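Local structure of aminoacyltransferase FemA (Staphylococcus aureus, 1LRZ) at residues L58-V61 and F67-F70; K95-H100 and K399-P404; P62-F67 and K403-A408. The protein adds the second and third glycines of the pentaglycine bridge of staphylococcal peptidoglycan, using glycyl-tRNA as donor. All blocks are in the same frame, centred on the assembly; numbering follows the deposited sequence.

Interaction 1. Residues L58-V61 and F67-F70; sequences LTAV and FKYF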
ATOM      1  N   LEU A  58     -19.761   9.847   0.530  1.00 19.88           N
ATOM      2  CA  LEU A  58     -19.496  11.282   0.538  1.00 20.50           C
ATOM      3  C   LEU A  58     -19.416  11.753   1.975  1.00 20.79           C
ATOM      4  O   LEU A  58     -20.123  11.229   2.839  1.00 21.71           O
ATOM      5  CB  LEU A  58     -20.643  12.047  -0.132  1.00 23.75           C
ATOM      6  CG  LEU A  58     -21.119  11.690  -1.547  1.00 25.25           C
ATOM      7  CD1 LEU A  58     -22.454  12.400  -1.811  1.00 25.91           C
ATOM      8  CD2 LEU A  58     -20.074  12.099  -2.563  1.00 22.88           C
ATOM      9  N   THR A  59     -18.543  12.720   2.234  1.00 19.58           N
ATOM     10  CA  THR A  59     -18.445  13.300   3.561  1.00 21.80           C
ATOM     11  C   THR A  59     -18.664  14.796   3.374  1.00 21.57           C
ATOM     12  O   THR A  59     -18.313  15.365   2.339  1.00 19.60           O
ATOM     13  CB  THR A  59     -17.072  13.056   4.238  1.00 23.44           C
ATOM     14  OG1 THR A  59     -16.017  13.374   3.321  1.00 22.33           O
ATOM     15  CG2 THR A  59     -16.962  11.603   4.720  1.00 26.80           C
ATOM     16  N   ALA A  60     -19.265  15.426   4.370  1.00 23.75           N
ATOM     17  CA  ALA A  60     -19.546  16.851   4.296  1.00 25.13           C
ATOM     18  C   ALA A  60     -19.077  17.531   5.565  1.00 25.42           C
ATOM     19  O   ALA A  60     -19.206  16.985   6.659  1.00 26.92           O
ATOM     20  CB  ALA A  60     -21.041  17.073   4.095  1.00 25.82           C
ATOM     21  N   VAL A  61     -18.521  18.724   5.399  1.00 26.82           N
ATOM     22  CA  VAL A  61     -18.021  19.531   6.503  1.00 26.56           C
ATOM     23  C   VAL A  61     -18.587  20.958   6.374  1.00 26.89           C
ATOM     24  O   VAL A  61     -18.648  21.514   5.276  1.00 24.75           O
ATOM     25  CB  VAL A  61     -16.467  19.568   6.471  1.00 28.33           C
ATOM     26  CG1 VAL A  61     -15.946  20.763   7.229  1.00 30.38           C
ATOM     27  CG2 VAL A  61     -15.908  18.272   7.080  1.00 29.33           C
ATOM     28  N   PHE A  67     -23.233  26.640   4.867  1.00 20.64           N
ATOM     29  CA  PHE A  67     -22.992  25.726   3.754  1.00 19.06           C
ATOM     30  C   PHE A  67     -22.148  24.511   4.114  1.00 19.44           C
ATOM     31  O   PHE A  67     -21.754  24.321   5.267  1.00 17.51           O
ATOM     32  CB  PHE A  67     -22.340  26.478   2.593  1.00 18.58           C
ATOM     33  CG  PHE A  67     -23.200  27.569   2.026  1.00 20.32           C
ATOM     34  CD1 PHE A  67     -23.100  28.869   2.504  1.00 18.93           C
ATOM     35  CD2 PHE A  67     -24.138  27.285   1.034  1.00 22.47           C
ATOM     36  CE1 PHE A  67     -23.928  29.887   2.005  1.00 20.18           C
ATOM     37  CE2 PHE A  67     -24.973  28.292   0.525  1.00 25.16           C
ATOM     38  CZ  PHE A  67     -24.865  29.595   1.015  1.00 20.00           C
ATOM     39  N   LYS A  68     -21.873  23.685   3.113  1.00 21.45           N
ATOM     40  CA  LYS A  68     -21.084  22.483   3.334  1.00 21.15           C
ATOM     41  C   LYS A  68     -20.134  22.182   2.188  1.00 21.18           C
ATOM     42  O   LYS A  68     -20.445  22.413   1.013  1.00 20.58           O
ATOM     43  CB  LYS A  68     -22.010  21.279   3.530  1.00 21.59           C
ATOM     44  CG  LYS A  68     -22.834  21.333   4.801  1.00 24.91           C
ATOM     45  CD  LYS A  68     -23.912  20.288   4.759  1.00 33.51           C
ATOM     46  CE  LYS A  68     -24.841  20.381   5.956  1.00 33.31           C
ATOM     47  NZ  LYS A  68     -25.941  19.389   5.788  1.00 35.16           N
ATOM     48  N   TYR A  69     -18.972  21.663   2.557  1.00 18.18           N
ATOM     49  CA  TYR A  69     -17.957  21.249   1.610  1.00 18.84           C
ATOM     50  C   TYR A  69     -18.174  19.743   1.451  1.00 19.21           C
ATOM     51  O   TYR A  69     -18.044  18.995   2.421  1.00 19.27           O
ATOM     52  CB  TYR A  69     -16.566  21.529   2.184  1.00 21.60           C
ATOM     53  CG  TYR A  69     -15.468  20.683   1.587  1.00 26.15           C
ATOM     54  CD1 TYR A  69     -15.228  20.683   0.221  1.00 23.30           C
ATOM     55  CD2 TYR A  69     -14.673  19.871   2.398  1.00 29.80           C
ATOM     56  CE1 TYR A  69     -14.222  19.900  -0.334  1.00 26.80           C
ATOM     57  CE2 TYR A  69     -13.657  19.075   1.855  1.00 30.81           C
ATOM     58  CZ  TYR A  69     -13.438  19.097   0.485  1.00 29.47           C
ATOM     59  OH  TYR A  69     -12.443  18.316  -0.062  1.00 26.60           O
ATOM     60  N   PHE A  70     -18.554  19.308   0.251  1.00 19.09           N
ATOM     61  CA  PHE A  70     -18.764  17.882  -0.015  1.00 19.75           C
ATOM     62  C   PHE A  70     -17.534  17.292  -0.729  1.00 20.82           C
ATOM     63  O   PHE A  70     -17.015  17.882  -1.685  1.00 19.07           O
ATOM     64  CB  PHE A  70     -20.022  17.663  -0.872  1.00 20.40           C
ATOM     65  CG  PHE A  70     -21.284  17.468  -0.066  1.00 23.67           C
ATOM     66  CD1 PHE A  70     -21.953  18.557   0.487  1.00 21.22           C
ATOM     67  CD2 PHE A  70     -21.808  16.187   0.135  1.00 22.84           C
ATOM     68  CE1 PHE A  70     -23.133  18.374   1.233  1.00 24.45           C
ATOM     69  CE2 PHE A  70     -22.978  15.994   0.874  1.00 22.93           C
ATOM     70  CZ  PHE A  70     -23.646  17.091   1.423  1.00 19.05           C
TER
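In the beta hairpin formed by strands 52-63 and 67-78, Val-61 and Tyr-69 are the antiparallel hydrogen-bonded pair. Tyr-69 N gives a nearly straight bond to Val-61 O (2.7 Å, 172° at the hydrogen). The return bond, Val-61 N to Tyr-69 O, is longer at 3.0 Å. Each carbonyl also receives a CA-H: Ala-60 CA lies 3.2 Å from Tyr-69 O, and Lys-68 CA lies 3.3 Å from Val-61 O.

One residue further along, Ala-60 and Phe-70 make the non-hydrogen-bonded pair, with their side chains on the other side of the sheet. The methyl of Ala-60 sits over the centre of the Phe-70 ring in a CH-pi contact, CB 3.7 Å from the centroid and only 10° off the ring normal. Leu-58 reaches the same ring more distantly, CD1 4.3 Å from Phe-70 CD2. The hairpin lies inside the mixed sheet that also takes in strand 397-400, flanked by strands 39-46 and 102-107, and its Phe-70 side is covered by helix 83-98 through Val-97.

On the Tyr-69 side the phenol is placed by a CG anti to the backbone N (chi1 157°), and Val-61 CB meets its edge near the ring plane, 4.5 Å from CD2. That ring stacks on Tyr-104, and its OH bonds to His-106. Lys-68 runs out extended to a salt bridge with Glu-39, while Thr-59 OG1 is hydrogen-bonded to Asn-73.

Interaction 2. Residues K95-H100 and K399-P404; sequences KYVKKH and KPINKP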
ATOM      1  N   LYS A  95     -27.262  17.616  -8.189  1.00 24.33           N
ATOM      2  CA  LYS A  95     -28.611  17.900  -7.697  1.00 24.89           C
ATOM      3  C   LYS A  95     -28.733  17.457  -6.246  1.00 25.01           C
ATOM      4  O   LYS A  95     -29.354  18.127  -5.415  1.00 22.97           O
ATOM      5  CB  LYS A  95     -29.655  17.150  -8.517  1.00 27.21           C
ATOM      6  CG  LYS A  95     -29.701  17.504  -9.989  1.00 31.44           C
ATOM      7  CD  LYS A  95     -30.793  16.696 -10.685  1.00 35.91           C
ATOM      8  CE  LYS A  95     -30.768  16.906 -12.191  1.00 38.63           C
ATOM      9  NZ  LYS A  95     -31.796  16.066 -12.873  1.00 43.17           N
ATOM     10  N   TYR A  96     -28.139  16.310  -5.950  1.00 22.82           N
ATOM     11  CA  TYR A  96     -28.178  15.767  -4.604  1.00 21.60           C
ATOM     12  C   TYR A  96     -27.501  16.705  -3.604  1.00 20.77           C
ATOM     13  O   TYR A  96     -28.090  17.051  -2.576  1.00 21.84           O
ATOM     14  CB  TYR A  96     -27.486  14.400  -4.558  1.00 18.48           C
ATOM     15  CG  TYR A  96     -27.537  13.761  -3.198  1.00 16.42           C
ATOM     16  CD1 TYR A  96     -28.670  13.049  -2.782  1.00 18.77           C
ATOM     17  CD2 TYR A  96     -26.473  13.894  -2.309  1.00 13.96           C
ATOM     18  CE1 TYR A  96     -28.736  12.483  -1.506  1.00 13.81           C
ATOM     19  CE2 TYR A  96     -26.525  13.338  -1.041  1.00 14.98           C
ATOM     20  CZ  TYR A  96     -27.660  12.634  -0.646  1.00 15.79           C
ATOM     21  OH  TYR A  96     -27.715  12.081   0.610  1.00 18.32           O
ATOM     22  N   VAL A  97     -26.275  17.132  -3.886  1.00 17.21           N
ATOM     23  CA  VAL A  97     -25.616  17.996  -2.918  1.00 18.23           C
ATOM     24  C   VAL A  97     -26.283  19.366  -2.801  1.00 21.30           C
ATOM     25  O   VAL A  97     -26.151  20.018  -1.770  1.00 20.81           O
ATOM     26  CB  VAL A  97     -24.107  18.168  -3.207  1.00 20.18           C
ATOM     27  CG1 VAL A  97     -23.411  16.807  -3.088  1.00 21.68           C
ATOM     28  CG2 VAL A  97     -23.891  18.797  -4.581  1.00 19.32           C
ATOM     29  N   LYS A  98     -27.012  19.791  -3.833  1.00 22.12           N
ATOM     30  CA  LYS A  98     -27.700  21.082  -3.774  1.00 25.66           C
ATOM     31  C   LYS A  98     -28.869  21.010  -2.801  1.00 25.48           C
ATOM     32  O   LYS A  98     -29.409  22.032  -2.381  1.00 27.54           O
ATOM     33  CB  LYS A  98     -28.201  21.504  -5.153  1.00 28.08           C
ATOM     34  CG  LYS A  98     -27.087  21.906  -6.109  1.00 33.03           C
ATOM     35  CD  LYS A  98     -27.610  22.162  -7.520  1.00 36.63           C
ATOM     36  CE  LYS A  98     -26.454  22.490  -8.469  1.00 40.13           C
ATOM     37  NZ  LYS A  98     -26.910  22.767  -9.857  1.00 39.89           N
ATOM     38  N   LYS A  99     -29.263  19.790  -2.451  1.00 23.31           N
ATOM     39  CA  LYS A  99     -30.345  19.587  -1.496  1.00 22.25           C
ATOM     40  C   LYS A  99     -29.778  19.680  -0.086  1.00 20.74           C
ATOM     41  O   LYS A  99     -30.520  19.751   0.885  1.00 20.53           O
ATOM     42  CB  LYS A  99     -30.964  18.196  -1.662  1.00 25.31           C
ATOM     43  CG  LYS A  99     -31.857  18.041  -2.874  1.00 33.21           C
ATOM     44  CD  LYS A  99     -32.354  16.603  -3.010  1.00 37.51           C
ATOM     45  CE  LYS A  99     -33.077  16.422  -4.338  1.00 43.73           C
ATOM     46  NZ  LYS A  99     -33.531  15.018  -4.547  1.00 50.04           N
ATOM     47  N   HIS A 100     -28.456  19.666   0.029  1.00 18.50           N
ATOM     48  CA  HIS A 100     -27.841  19.697   1.344  1.00 19.54           C
ATOM     49  C   HIS A 100     -26.932  20.887   1.600  1.00 18.75           C
ATOM     50  O   HIS A 100     -25.921  20.770   2.293  1.00 20.59           O
ATOM     51  CB  HIS A 100     -27.097  18.386   1.578  1.00 19.54           C
ATOM     52  CG  HIS A 100     -27.991  17.181   1.561  1.00 24.15           C
ATOM     53  ND1 HIS A 100     -28.708  16.770   2.665  1.00 23.92           N
ATOM     54  CD2 HIS A 100     -28.293  16.308   0.569  1.00 24.65           C
ATOM     55  CE1 HIS A 100     -29.411  15.695   2.355  1.00 25.94           C
ATOM     56  NE2 HIS A 100     -29.175  15.393   1.089  1.00 27.99           N
ATOM     57  N   LYS A 399     -16.667  21.558  -8.286  1.00 23.15           N
ATOM     58  CA  LYS A 399     -17.819  22.211  -8.872  1.00 22.80           C
ATOM     59  C   LYS A 399     -18.402  23.156  -7.837  1.00 22.75           C
ATOM     60  O   LYS A 399     -18.998  22.725  -6.844  1.00 21.33           O
ATOM     61  CB  LYS A 399     -18.892  21.219  -9.300  1.00 23.74           C
ATOM     62  CG  LYS A 399     -20.112  21.944  -9.867  1.00 27.55           C
ATOM     63  CD  LYS A 399     -21.202  21.011 -10.335  1.00 32.11           C
ATOM     64  CE  LYS A 399     -22.306  21.801 -11.024  1.00 35.10           C
ATOM     65  NZ  LYS A 399     -23.305  20.899 -11.637  1.00 43.09           N
ATOM     66  N   PRO A 400     -18.210  24.463  -8.037  1.00 24.50           N
ATOM     67  CA  PRO A 400     -18.739  25.460  -7.098  1.00 24.86           C
ATOM     68  C   PRO A 400     -20.257  25.475  -7.247  1.00 24.37           C
ATOM     69  O   PRO A 400     -20.752  25.531  -8.372  1.00 25.14           O
ATOM     70  CB  PRO A 400     -18.122  26.766  -7.596  1.00 26.12           C
ATOM     71  CG  PRO A 400     -16.889  26.329  -8.322  1.00 29.15           C
ATOM     72  CD  PRO A 400     -17.357  25.099  -9.053  1.00 25.82           C
ATOM     73  N   ILE A 401     -20.993  25.413  -6.137  1.00 24.37           N
ATOM     74  CA  ILE A 401     -22.456  25.444  -6.204  1.00 25.08           C
ATOM     75  C   ILE A 401     -22.975  26.885  -6.091  1.00 26.03           C
ATOM     76  O   ILE A 401     -23.909  27.272  -6.797  1.00 28.62           O
ATOM     77  CB  ILE A 401     -23.083  24.576  -5.103  1.00 26.41           C
ATOM     78  CG1 ILE A 401     -22.610  23.121  -5.266  1.00 23.94           C
ATOM     79  CG2 ILE A 401     -24.606  24.665  -5.181  1.00 22.82           C
ATOM     80  CD1 ILE A 401     -22.980  22.505  -6.598  1.00 25.44           C
ATOM     81  N   ASN A 402     -22.378  27.667  -5.194  1.00 24.35           N
ATOM     82  CA  ASN A 402     -22.734  29.079  -5.031  1.00 21.66           C
ATOM     83  C   ASN A 402     -21.434  29.848  -5.293  1.00 20.79           C
ATOM     84  O   ASN A 402     -20.628  30.084  -4.381  1.00 21.61           O
ATOM     85  CB  ASN A 402     -23.233  29.366  -3.616  1.00 19.77           C
ATOM     86  CG  ASN A 402     -23.756  30.786  -3.469  1.00 20.19           C
ATOM     87  OD1 ASN A 402     -23.146  31.736  -3.962  1.00 19.68           O
ATOM     88  ND2 ASN A 402     -24.886  30.936  -2.783  1.00 21.16           N
ATOM     89  N   LYS A 403     -21.243  30.249  -6.544  1.00 21.04           N
ATOM     90  CA  LYS A 403     -20.013  30.909  -6.968  1.00 22.51           C
ATOM     91  C   LYS A 403     -19.557  32.134  -6.204  1.00 23.26           C
ATOM     92  O   LYS A 403     -18.391  32.217  -5.833  1.00 25.88           O
ATOM     93  CB  LYS A 403     -20.079  31.197  -8.470  1.00 24.57           C
ATOM     94  CG  LYS A 403     -20.097  29.906  -9.306  1.00 28.54           C
ATOM     95  CD  LYS A 403     -20.038  30.181 -10.807  1.00 31.99           C
ATOM     96  CE  LYS A 403     -20.198  28.895 -11.611  1.00 37.12           C
ATOM     97  NZ  LYS A 403     -20.123  29.135 -13.083  1.00 37.87           N
ATOM     98  N   PRO A 404     -20.451  33.108  -5.964  1.00 25.26           N
ATOM     99  CA  PRO A 404     -19.985  34.282  -5.216  1.00 22.94           C
ATOM    100  C   PRO A 404     -19.495  33.916  -3.816  1.00 22.44           C
ATOM    101  O   PRO A 404     -18.422  34.362  -3.381  1.00 23.58           O
ATOM    102  CB  PRO A 404     -21.222  35.179  -5.175  1.00 24.07           C
ATOM    103  CG  PRO A 404     -21.904  34.855  -6.477  1.00 25.89           C
ATOM    104  CD  PRO A 404     -21.785  33.344  -6.549  1.00 24.73           C
TER
HETATM  105  O   HOH W   1     -25.389  22.006 -12.489  1.00 43.11           O
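Lys-399, on the last strand of the chain, stretches its fully extended side chain toward the end of helix 83-98, where its NZ comes within 4.4 Å of Lys-98 NZ. Two like charges this close would be expected to repel. A water between them accepts from Lys-98 NZ at 3.1 Å, though its distance to Lys-399 is too short to trust. Lys-399 NZ also bonds to the backbone O of Leu-138, which probably eases the crowding of charge.

Ile-401 carries the apolar part. With CG1 beside the backbone N (chi1 -60°), CG2 lies anti to it, and both branches meet the Lys-98 stem: CG2 lies 3.8 Å from Lys-98 CG, and CD1 lies 3.9 Å from Lys-98 CE. The two side chains run obliquely across one another. CD1 also approaches the buried Val-97, 4.3 Å from its CG2.

Asn-402 then takes the N-cap position of helix 403-411, its OD1 bonded to Val-405 N. Ile-401 and Val-97 both also touch Cys-102, so the contact sits where the helix of a beta-alpha-beta crossover, between parallel strands 67-78 and 102-107, packs on its sheet.

Interaction 3. Residues P62-F67 and K403-A408; sequences PVMKVF and KPVYAA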
ATOM      1  N   PRO A  62     -19.023  21.560   7.492  1.00 24.71           N
ATOM      2  CA  PRO A  62     -19.571  22.919   7.437  1.00 24.03           C
ATOM      3  C   PRO A  62     -18.547  23.974   7.033  1.00 22.14           C
ATOM      4  O   PRO A  62     -17.416  23.968   7.510  1.00 24.09           O
ATOM      5  CB  PRO A  62     -20.115  23.135   8.852  1.00 24.62           C
ATOM      6  CG  PRO A  62     -19.261  22.245   9.691  1.00 31.41           C
ATOM      7  CD  PRO A  62     -19.134  20.998   8.847  1.00 24.77           C
ATOM      8  N   VAL A  63     -18.945  24.853   6.119  1.00 21.47           N
ATOM      9  CA  VAL A  63     -18.094  25.945   5.664  1.00 20.32           C
ATOM     10  C   VAL A  63     -18.967  27.168   5.414  1.00 23.06           C
ATOM     11  O   VAL A  63     -20.148  27.046   5.063  1.00 21.71           O
ATOM     12  CB  VAL A  63     -17.339  25.608   4.347  1.00 23.17           C
ATOM     13  CG1 VAL A  63     -16.380  24.449   4.583  1.00 24.53           C
ATOM     14  CG2 VAL A  63     -18.346  25.270   3.232  1.00 21.51           C
ATOM     15  N   MET A  64     -18.377  28.346   5.599  1.00 19.01           N
ATOM     16  CA  MET A  64     -19.080  29.601   5.396  1.00 20.11           C
ATOM     17  C   MET A  64     -20.446  29.685   6.111  1.00 19.01           C
ATOM     18  O   MET A  64     -21.463  30.074   5.519  1.00 18.70           O
ATOM     19  CB  MET A  64     -19.218  29.872   3.892  1.00 13.41           C
ATOM     20  CG  MET A  64     -17.855  29.992   3.176  1.00 20.69           C
ATOM     21  SD  MET A  64     -16.793  31.362   3.791  1.00 10.42           S
ATOM     22  CE  MET A  64     -17.511  32.668   2.875  1.00 17.82           C
ATOM     23  N   LYS A  65     -20.447  29.290   7.384  1.00 19.37           N
ATOM     24  CA  LYS A  65     -21.616  29.363   8.258  1.00 21.76           C
ATOM     25  C   LYS A  65     -22.772  28.391   8.061  1.00 21.40           C
ATOM     26  O   LYS A  65     -23.096  27.619   8.961  1.00 22.33           O
ATOM     27  CB  LYS A  65     -22.197  30.787   8.226  1.00 26.28           C
ATOM     28  CG  LYS A  65     -21.169  31.901   8.274  1.00 30.15           C
ATOM     29  CD  LYS A  65     -20.372  31.879   9.553  1.00 36.03           C
ATOM     30  CE  LYS A  65     -19.513  33.130   9.647  1.00 42.00           C
ATOM     31  NZ  LYS A  65     -18.671  33.141  10.876  1.00 48.74           N
ATOM     32  N   VAL A  66     -23.421  28.458   6.904  1.00 20.11           N
ATOM     33  CA  VAL A  66     -24.573  27.602   6.652  1.00 20.09           C
ATOM     34  C   VAL A  66     -24.381  26.603   5.528  1.00 21.64           C
ATOM     35  O   VAL A  66     -25.274  25.803   5.260  1.00 26.11           O
ATOM     36  CB  VAL A  66     -25.828  28.434   6.296  1.00 20.86           C
ATOM     37  CG1 VAL A  66     -26.300  29.219   7.501  1.00 20.38           C
ATOM     38  CG2 VAL A  66     -25.515  29.369   5.119  1.00 16.93           C
ATOM     39  N   PHE A  67     -23.233  26.640   4.867  1.00 20.64           N
ATOM     40  CA  PHE A  67     -22.992  25.726   3.754  1.00 19.06           C
ATOM     41  C   PHE A  67     -22.148  24.511   4.114  1.00 19.44           C
ATOM     42  O   PHE A  67     -21.754  24.321   5.267  1.00 17.51           O
ATOM     43  CB  PHE A  67     -22.340  26.478   2.593  1.00 18.58           C
ATOM     44  CG  PHE A  67     -23.200  27.569   2.026  1.00 20.32           C
ATOM     45  CD1 PHE A  67     -23.100  28.869   2.504  1.00 18.93           C
ATOM     46  CD2 PHE A  67     -24.138  27.285   1.034  1.00 22.47           C
ATOM     47  CE1 PHE A  67     -23.928  29.887   2.005  1.00 20.18           C
ATOM     48  CE2 PHE A  67     -24.973  28.292   0.525  1.00 25.16           C
ATOM     49  CZ  PHE A  67     -24.865  29.595   1.015  1.00 20.00           C
ATOM     50  N   LYS A 403     -21.243  30.249  -6.544  1.00 21.04           N
ATOM     51  CA  LYS A 403     -20.013  30.909  -6.968  1.00 22.51           C
ATOM     52  C   LYS A 403     -19.557  32.134  -6.204  1.00 23.26           C
ATOM     53  O   LYS A 403     -18.391  32.217  -5.833  1.00 25.88           O
ATOM     54  CB  LYS A 403     -20.079  31.197  -8.470  1.00 24.57           C
ATOM     55  CG  LYS A 403     -20.097  29.906  -9.306  1.00 28.54           C
ATOM     56  CD  LYS A 403     -20.038  30.181 -10.807  1.00 31.99           C
ATOM     57  CE  LYS A 403     -20.198  28.895 -11.611  1.00 37.12           C
ATOM     58  NZ  LYS A 403     -20.123  29.135 -13.083  1.00 37.87           N
ATOM     59  N   PRO A 404     -20.451  33.108  -5.964  1.00 25.26           N
ATOM     60  CA  PRO A 404     -19.985  34.282  -5.216  1.00 22.94           C
ATOM     61  C   PRO A 404     -19.495  33.916  -3.816  1.00 22.44           C
ATOM     62  O   PRO A 404     -18.422  34.362  -3.381  1.00 23.58           O
ATOM     63  CB  PRO A 404     -21.222  35.179  -5.175  1.00 24.07           C
ATOM     64  CG  PRO A 404     -21.904  34.855  -6.477  1.00 25.89           C
ATOM     65  CD  PRO A 404     -21.785  33.344  -6.549  1.00 24.73           C
ATOM     66  N   VAL A 405     -20.275  33.104  -3.107  1.00 21.15           N
ATOM     67  CA  VAL A 405     -19.894  32.703  -1.752  1.00 20.20           C
ATOM     68  C   VAL A 405     -18.596  31.898  -1.800  1.00 22.84           C
ATOM     69  O   VAL A 405     -17.718  32.054  -0.938  1.00 22.10           O
ATOM     70  CB  VAL A 405     -21.007  31.865  -1.064  1.00 21.76           C
ATOM     71  CG1 VAL A 405     -20.545  31.427   0.322  1.00 16.90           C
ATOM     72  CG2 VAL A 405     -22.298  32.689  -0.959  1.00 18.49           C
ATOM     73  N   TYR A 406     -18.467  31.044  -2.812  1.00 22.76           N
ATOM     74  CA  TYR A 406     -17.256  30.243  -2.951  1.00 23.20           C
ATOM     75  C   TYR A 406     -16.060  31.169  -3.231  1.00 25.37           C
ATOM     76  O   TYR A 406     -14.944  30.933  -2.753  1.00 22.06           O
ATOM     77  CB  TYR A 406     -17.424  29.228  -4.080  1.00 22.86           C
ATOM     78  CG  TYR A 406     -16.213  28.337  -4.260  1.00 26.79           C
ATOM     79  CD1 TYR A 406     -15.799  27.477  -3.237  1.00 23.20           C
ATOM     80  CD2 TYR A 406     -15.472  28.367  -5.443  1.00 26.63           C
ATOM     81  CE1 TYR A 406     -14.675  26.665  -3.388  1.00 29.87           C
ATOM     82  CE2 TYR A 406     -14.342  27.562  -5.607  1.00 32.26           C
ATOM     83  CZ  TYR A 406     -13.949  26.714  -4.575  1.00 30.54           C
ATOM     84  OH  TYR A 406     -12.823  25.937  -4.726  1.00 33.66           O
ATOM     85  N   ALA A 407     -16.299  32.230  -4.001  1.00 26.10           N
ATOM     86  CA  ALA A 407     -15.239  33.193  -4.303  1.00 28.75           C
ATOM     87  C   ALA A 407     -14.748  33.832  -3.000  1.00 29.94           C
ATOM     88  O   ALA A 407     -13.544  33.981  -2.781  1.00 28.98           O
ATOM     89  CB  ALA A 407     -15.758  34.271  -5.262  1.00 29.69           C
ATOM     90  N   ALA A 408     -15.682  34.205  -2.128  1.00 29.77           N
ATOM     91  CA  ALA A 408     -15.309  34.811  -0.853  1.00 29.80           C
ATOM     92  C   ALA A 408     -14.529  33.798  -0.014  1.00 30.88           C
ATOM     93  O   ALA A 408     -13.537  34.141   0.637  1.00 27.23           O
ATOM     94  CB  ALA A 408     -16.560  35.267  -0.099  1.00 31.25           C
TER
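Val-405, in the first turn of the C-terminal helix 403-411, packs against Met-64 and Phe-67 at the tip of the beta hairpin whose strands are 52-63 and 67-78. No hydrogen bond crosses between the two; the contact is made by apolar side chains, supplemented by one methyl that approaches a carbonyl.

The more enclosed half centres on a single methyl. With CG1 anti to the backbone N (chi1 178°), Val-405 pushes that branch between the hairpin residues, 4.1 Å from Met-64 CB and 4.1 Å from Phe-67 CE1. It meets the phenyl ring obliquely. Leu-103, on strand 102-107, touches Met-64, Phe-67 and Val-405 alike, joining the three into one small apolar cluster.

The hairpin connection that brings these groups forward is short. Val-63 and Phe-67 pair through backbone bonds, one of them weak, and within the loop Val-66 N bonds to Met-64 O at 2.9 Å. That bond closes a classic gamma turn around Lys-65.

The other half differs in its surroundings rather than in its distances: here Met-64 reaches out to Ala-408, which is exposed at the surface. All four contacting residues, Met-64, Phe-67, Val-405 and Ala-408, touch crystal neighbours, so details throughout the contact may owe something to the lattice. The Met-64 chain bends at chi2 (-61°) and again at chi3, sliding past Val-405. Its terminal CE ends 3.9 Å from Val-405 O and 4.1 Å from Ala-408 CB, one helical turn further on.

The three contacts are neighbours at one end of the molecule, their centres 10 to 11 Å apart. Interaction 1 reaches deepest: backbone hydrogen bonds join its strands, and half its residues are buried. Interaction 2 is partly buried, apolar beside the sheet, with two lysine ammonium groups near each other at its outer edge; a water link between them is doubtful. Interaction 3 is a surface contact without cross-segment hydrogen bonds. Interactions 1 and 3 share Phe-67 and strand 52-63, while interactions 2 and 3 use helix 403-411. Phe-70 packs on Val-97 and His-100, tying interaction 1 to interaction 2, and segment 399-404 touches the hairpin through Asn-402 and helix 83-98 through Ile-401.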